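Local coordinates for protein probable transcriptional regulator (Pseudomonas aeruginosa, PDB 2HR3) that probably binds DNA as a dimeric winged-helix transcriptional regulator of the MarR family, at residues Arg23-Ala28 and Arg111-Leu115; Ser36-Leu41 and Leu70-Leu74. All coordinates share one frame; numbering follows the deposited sequence.

Interaction 1: residues Arg23-Ala28 and Arg111-Leu115; sequences RLRREA and REEWL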
loop_
_atom_site.group_PDB
_atom_site.type_symbol
_atom_site.label_atom_id
_atom_site.label_comp_id
_atom_site.label_asym_id
_atom_site.label_seq_id
_atom_site.Cartn_x
_atom_site.Cartn_y
_atom_site.Cartn_z
ATOM N N ARG A 23 -0.162 8.756 0.647
ATOM C CA ARG A 23 0.408 10.000 0.170
ATOM C C ARG A 23 1.438 9.793 -0.928
ATOM O O ARG A 23 1.363 10.383 -1.971
ATOM C CB ARG A 23 1.019 10.768 1.344
ATOM C CG ARG A 23 1.453 12.198 1.023
ATOM C CD ARG A 23 0.332 13.072 0.489
ATOM N NE ARG A 23 0.969 14.175 -0.147
ATOM C CZ ARG A 23 1.373 15.249 0.506
ATOM N NH1 ARG A 23 1.145 15.387 1.825
ATOM N NH2 ARG A 23 1.995 16.214 -0.169
ATOM N N LEU A 24 2.370 8.895 -0.720
ATOM C CA LEU A 24 3.344 8.514 -1.738
ATOM C C LEU A 24 2.678 7.986 -2.990
ATOM O O LEU A 24 3.245 8.108 -4.093
ATOM C CB LEU A 24 4.256 7.424 -1.208
ATOM C CG LEU A 24 5.343 7.726 -0.214
ATOM C CD1 LEU A 24 5.882 6.455 0.494
ATOM C CD2 LEU A 24 6.457 8.436 -0.885
ATOM N N ARG A 25 1.503 7.371 -2.821
ATOM C CA ARG A 25 0.669 6.935 -3.971
ATOM C C ARG A 25 0.242 8.127 -4.794
ATOM O O ARG A 25 0.492 8.156 -5.963
ATOM C CB ARG A 25 -0.556 6.112 -3.548
ATOM C CG ARG A 25 -0.230 4.658 -3.420
ATOM N N ARG A 26 -0.366 9.114 -4.166
ATOM C CA ARG A 26 -0.677 10.414 -4.816
ATOM C C ARG A 26 0.523 11.151 -5.459
ATOM O O ARG A 26 0.382 11.905 -6.408
ATOM C CB ARG A 26 -1.352 11.337 -3.790
ATOM N N GLU A 27 1.717 10.935 -4.941
ATOM C CA GLU A 27 2.920 11.547 -5.518
ATOM C C GLU A 27 3.447 10.869 -6.811
ATOM O O GLU A 27 4.380 11.330 -7.444
ATOM C CB GLU A 27 3.968 11.629 -4.405
ATOM C CG GLU A 27 3.436 12.567 -3.271
ATOM C CD GLU A 27 3.212 14.027 -3.741
ATOM O OE1 GLU A 27 3.714 14.367 -4.824
ATOM O OE2 GLU A 27 2.566 14.823 -3.026
ATOM N N ALA A 28 2.841 9.745 -7.181
ATOM C CA ALA A 28 3.131 9.104 -8.447
ATOM C C ALA A 28 2.757 10.027 -9.606
ATOM O O ALA A 28 3.411 9.985 -10.650
ATOM C CB ALA A 28 2.402 7.763 -8.559
ATOM N N ARG A 111 8.920 10.160 -6.584
ATOM C CA ARG A 111 8.357 10.036 -5.217
ATOM C C ARG A 111 9.371 10.328 -4.093
ATOM O O ARG A 111 9.025 10.820 -3.025
ATOM C CB ARG A 111 7.796 8.632 -4.987
ATOM C CG ARG A 111 6.340 8.455 -5.359
ATOM C CD ARG A 111 5.956 6.943 -5.190
ATOM N NE ARG A 111 6.095 6.178 -6.416
ATOM C CZ ARG A 111 6.429 4.900 -6.486
ATOM N NH1 ARG A 111 6.687 4.194 -5.393
ATOM N NH2 ARG A 111 6.517 4.317 -7.700
ATOM N N GLU A 112 10.614 9.946 -4.381
ATOM C CA GLU A 112 11.749 10.075 -3.514
ATOM C C GLU A 112 12.257 11.507 -3.425
ATOM O O GLU A 112 12.680 11.964 -2.349
ATOM C CB GLU A 112 12.870 9.130 -3.968
ATOM C CG GLU A 112 12.575 7.716 -3.514
ATOM C CD GLU A 112 13.388 6.658 -4.218
ATOM O OE1 GLU A 112 14.471 6.962 -4.764
ATOM O OE2 GLU A 112 12.918 5.509 -4.248
ATOM N N GLU A 113 12.259 12.174 -4.572
ATOM C CA GLU A 113 12.535 13.614 -4.622
ATOM C C GLU A 113 11.497 14.350 -3.783
ATOM O O GLU A 113 11.855 15.053 -2.878
ATOM C CB GLU A 113 12.531 14.115 -6.073
ATOM C CG GLU A 113 13.773 13.775 -6.871
ATOM C CD GLU A 113 13.451 13.671 -8.330
ATOM O OE1 GLU A 113 12.772 14.612 -8.821
ATOM O OE2 GLU A 113 13.825 12.649 -8.979
ATOM N N TRP A 114 10.215 14.162 -4.085
ATOM C CA TRP A 114 9.153 14.570 -3.202
ATOM C C TRP A 114 9.516 14.393 -1.710
ATOM O O TRP A 114 9.447 15.326 -0.975
ATOM C CB TRP A 114 7.815 13.867 -3.493
ATOM C CG TRP A 114 6.772 14.400 -2.539
ATOM C CD1 TRP A 114 6.129 15.598 -2.647
ATOM C CD2 TRP A 114 6.332 13.830 -1.310
ATOM N NE1 TRP A 114 5.311 15.812 -1.566
ATOM C CE2 TRP A 114 5.433 14.747 -0.716
ATOM C CE3 TRP A 114 6.657 12.679 -0.611
ATOM C CZ2 TRP A 114 4.825 14.511 0.513
ATOM C CZ3 TRP A 114 6.045 12.452 0.637
ATOM C CH2 TRP A 114 5.134 13.329 1.159
ATOM N N LEU A 115 9.892 13.185 -1.280
ATOM C CA LEU A 115 10.066 12.849 0.173
ATOM C C LEU A 115 11.186 13.575 0.812
ATOM O O LEU A 115 11.099 13.941 1.980
ATOM C CB LEU A 115 10.398 11.386 0.354
ATOM C CG LEU A 115 9.583 10.585 1.364
ATOM C CD1 LEU A 115 10.242 9.165 1.426
ATOM C CD2 LEU A 115 9.436 11.211 2.727
#

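Interaction 2: residues Ser36-Leu41 and Leu70-Leu74; sequences SQLVVL and LLREL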
loop_
_atom_site.group_PDB
_atom_site.type_symbol
_atom_site.label_atom_id
_atom_site.label_comp_id
_atom_site.label_asym_id
_atom_site.label_seq_id
_atom_site.Cartn_x
_atom_site.Cartn_y
_atom_site.Cartn_z
ATOM N N SER A 36 -2.476 1.776 -12.150
ATOM C CA SER A 36 -2.721 0.345 -12.144
ATOM C C SER A 36 -1.540 -0.413 -12.732
ATOM O O SER A 36 -1.170 -1.491 -12.259
ATOM C CB SER A 36 -3.975 0.032 -12.963
ATOM O OG SER A 36 -4.166 1.001 -13.975
ATOM N N GLN A 37 -0.940 0.205 -13.742
ATOM C CA GLN A 37 0.196 -0.339 -14.442
ATOM C C GLN A 37 1.495 -0.311 -13.703
ATOM O O GLN A 37 2.309 -1.231 -13.788
ATOM C CB GLN A 37 0.357 0.448 -15.721
ATOM C CG GLN A 37 -0.635 -0.032 -16.704
ATOM C CD GLN A 37 -0.699 0.813 -17.952
ATOM O OE1 GLN A 37 -1.398 0.411 -18.894
ATOM N NE2 GLN A 37 0.045 1.955 -17.994
ATOM N N LEU A 38 1.684 0.762 -12.984
ATOM C CA LEU A 38 2.826 0.931 -12.107
ATOM C C LEU A 38 2.933 -0.134 -11.039
ATOM O O LEU A 38 3.989 -0.649 -10.830
ATOM C CB LEU A 38 2.718 2.266 -11.411
ATOM C CG LEU A 38 4.107 2.865 -11.243
ATOM C CD1 LEU A 38 4.624 3.610 -12.497
ATOM C CD2 LEU A 38 4.079 3.743 -10.020
ATOM N N VAL A 39 1.821 -0.384 -10.349
ATOM C CA VAL A 39 1.682 -1.470 -9.370
ATOM C C VAL A 39 2.132 -2.803 -9.961
ATOM O O VAL A 39 3.012 -3.433 -9.412
ATOM C CB VAL A 39 0.177 -1.621 -8.922
ATOM C CG1 VAL A 39 -0.068 -2.879 -8.195
ATOM C CG2 VAL A 39 -0.277 -0.426 -8.095
ATOM N N VAL A 40 1.579 -3.195 -11.120
ATOM C CA VAL A 40 2.006 -4.437 -11.751
ATOM C C VAL A 40 3.523 -4.422 -11.990
ATOM O O VAL A 40 4.249 -5.364 -11.624
ATOM C CB VAL A 40 1.163 -4.721 -13.059
ATOM C CG1 VAL A 40 1.701 -5.923 -13.843
ATOM C CG2 VAL A 40 -0.297 -4.931 -12.682
ATOM N N LEU A 41 4.008 -3.350 -12.590
ATOM C CA LEU A 41 5.451 -3.157 -12.880
ATOM C C LEU A 41 6.351 -3.240 -11.673
ATOM O O LEU A 41 7.473 -3.808 -11.701
ATOM C CB LEU A 41 5.658 -1.759 -13.478
ATOM C CG LEU A 41 6.105 -1.476 -14.930
ATOM C CD1 LEU A 41 5.618 -2.471 -15.931
ATOM C CD2 LEU A 41 5.735 -0.076 -15.257
ATOM N N LEU A 70 -4.258 -6.425 -17.461
ATOM C CA LEU A 70 -3.241 -5.373 -17.298
ATOM C C LEU A 70 -1.926 -5.807 -17.910
ATOM O O LEU A 70 -1.135 -4.983 -18.320
ATOM C CB LEU A 70 -2.993 -5.055 -15.823
ATOM C CG LEU A 70 -4.092 -4.308 -15.071
ATOM C CD1 LEU A 70 -3.885 -4.481 -13.620
ATOM C CD2 LEU A 70 -4.090 -2.843 -15.457
ATOM N N LEU A 71 -1.678 -7.106 -17.917
ATOM C CA LEU A 71 -0.473 -7.672 -18.535
ATOM C C LEU A 71 -0.583 -7.524 -20.012
ATOM O O LEU A 71 0.372 -7.154 -20.671
ATOM C CB LEU A 71 -0.296 -9.142 -18.181
ATOM C CG LEU A 71 0.161 -9.427 -16.753
ATOM C CD1 LEU A 71 0.406 -10.965 -16.626
ATOM C CD2 LEU A 71 1.417 -8.558 -16.324
ATOM N N ARG A 72 -1.772 -7.790 -20.526
ATOM C CA ARG A 72 -2.080 -7.434 -21.891
ATOM C C ARG A 72 -1.767 -5.986 -22.240
ATOM O O ARG A 72 -1.136 -5.743 -23.277
ATOM C CB ARG A 72 -3.536 -7.792 -22.217
ATOM C CG ARG A 72 -3.707 -9.312 -22.482
ATOM C CD ARG A 72 -5.062 -9.668 -23.100
ATOM N NE ARG A 72 -6.080 -9.971 -22.072
ATOM C CZ ARG A 72 -6.902 -9.088 -21.485
ATOM N NH1 ARG A 72 -6.857 -7.779 -21.758
ATOM N NH2 ARG A 72 -7.789 -9.520 -20.589
ATOM N N GLU A 73 -2.160 -5.023 -21.407
ATOM C CA GLU A 73 -1.908 -3.601 -21.768
ATOM C C GLU A 73 -0.436 -3.206 -21.770
ATOM O O GLU A 73 0.023 -2.409 -22.590
ATOM C CB GLU A 73 -2.624 -2.642 -20.825
ATOM C CG GLU A 73 -4.085 -2.976 -20.534
ATOM C CD GLU A 73 -4.661 -2.073 -19.447
ATOM O OE1 GLU A 73 -4.276 -0.881 -19.445
ATOM O OE2 GLU A 73 -5.459 -2.555 -18.583
ATOM N N LEU A 74 0.272 -3.729 -20.776
ATOM C CA LEU A 74 1.709 -3.531 -20.589
ATOM C C LEU A 74 2.578 -4.015 -21.756
ATOM O O LEU A 74 3.530 -3.334 -22.101
ATOM C CB LEU A 74 2.166 -4.232 -19.292
ATOM C CG LEU A 74 1.797 -3.453 -18.030
ATOM C CD1 LEU A 74 2.197 -4.258 -16.783
ATOM C CD2 LEU A 74 2.449 -2.039 -18.031
#

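Interaction 1: residues Arg23-Ala28 and Arg111-Leu115
Glu27 and Arg111 bring the two backbones within 5.7 Å, CA to CA, where segment 23-28, on helix 4-26, meets the middle of the long helix 98-122. Trp114 dominates the contact. Its CG lies anti to the backbone N (chi1 -178°), which carries the indole across to segment 23-28, and there the side chain of Glu27 lies over one face. The Glu27 CG methylene stands 3.8 Å from the centroid of the Trp114 five-membered ring and almost on the ring normal, a CH-pi contact. Beyond it the carboxylate continues over the same face, above the CD1-NE1 side of the indole, its plane only 12° from that of the ring. Glu27 OE2 is 3.3 Å from Trp114 NE1, but it sits above the ring, so the angle at the N-H is too poor for a hydrogen bond. The same oxygen instead receives Arg23 NH2 at 3.2 Å, a salt bridge within the guanidinium plane and nearly along the carboxylate C-O axis; Arg23 NE adds a weaker bond. The guanidinium in turn presents one face to Trp114 CZ2, 3.4 Å from Arg23 NH2, with the two planes 57° apart. Its outer nitrogens also bond to the carbonyls of Ala142 and Phe144 of the second subunit. Deeper in, Leu24 CD2 packs 4.3 Å from Trp114 CE3 and also touches Leu115. The Arg111 chain runs past the backbone of segment 23-28, its CD 3.1 Å from Leu24 O, and its guanidinium bonds to Asn107. The segments are thus joined by apolar and pi contacts, while the Arg23-Glu27 pair, formed within segment 23-28, fixes the carboxylate over the indole and ties this surface to the dimer partner.

Interaction 2: residues Ser36-Leu41 and Leu70-Leu74
Val40 faces three leucines of the segment 70-74, where helices 32-46 and 64-76 pass at nearly a right angle (92° between the short axes, 10.2 Å apart). The two methyls of the valine divide the work. With CG1 anti to the backbone N (chi1 173°), that methyl enters between Leu71 and Leu74, 3.4 Å from Leu74 CD1 and 3.6 Å from Leu71 CD2. Val40 CG2 lies against the other leucine instead, 3.7 Å from Leu70 CD1. Leu74 is shared in the same manner: while CD1 meets the valine, its CD2 is 3.8 Å from Leu41 CD1 and also rests against the aliphatic part of Gln37, whose chain runs antiparallel alongside it. Ile80 of the strand 80-83 touches Leu41, Leu71 and Leu74, so this tight side merges with the hydrophobic interior of the domain. Packing thins toward the start of helix 32-46. Here Ser36 touches Leu70 alone, its CB 3.8 Å from Leu70 CD2, and its hydroxyl is engaged by the carbonyls of Pro32 and Val33 and by Arg63 of the second subunit. At the polar margin the end of Gln37 crosses the Glu73 side chain at about a right angle, with amide and carboxylate planes turned 60° apart. Glu73 also has a long, weak ion pair with Arg63 of the second subunit, so the margin borders the dimer partner. Leucine and valine methyls filling the space between two nearly perpendicular helices belong to the helical core of a winged helix-turn-helix domain; helix 64-76, which follows helix 53-59 and precedes the two-stranded wing, occupies the place of the recognition helix, as in other MarR family proteins.

In the fold
The two contacts lie about 19 Å apart, centre to centre, and interaction 2 is nested within the chain loop that interaction 1 closes. Helix 32-46, which follows helix 4-26 in the chain, links them: its Val40 side packs on helix 64-76, while Leu38 turns to helix 98-122, where Leu38 CD2 lies 3.4 Å from Arg111 NH2. Asn107, the hydrogen-bond partner of both Ala28 and Arg111, also touches Leu38. Interaction 1 joins helices 4-26 and 98-122 beside the dimer interface, whereas interaction 2 lies within the probable DNA-binding domain. Both contacts also touch the second subunit.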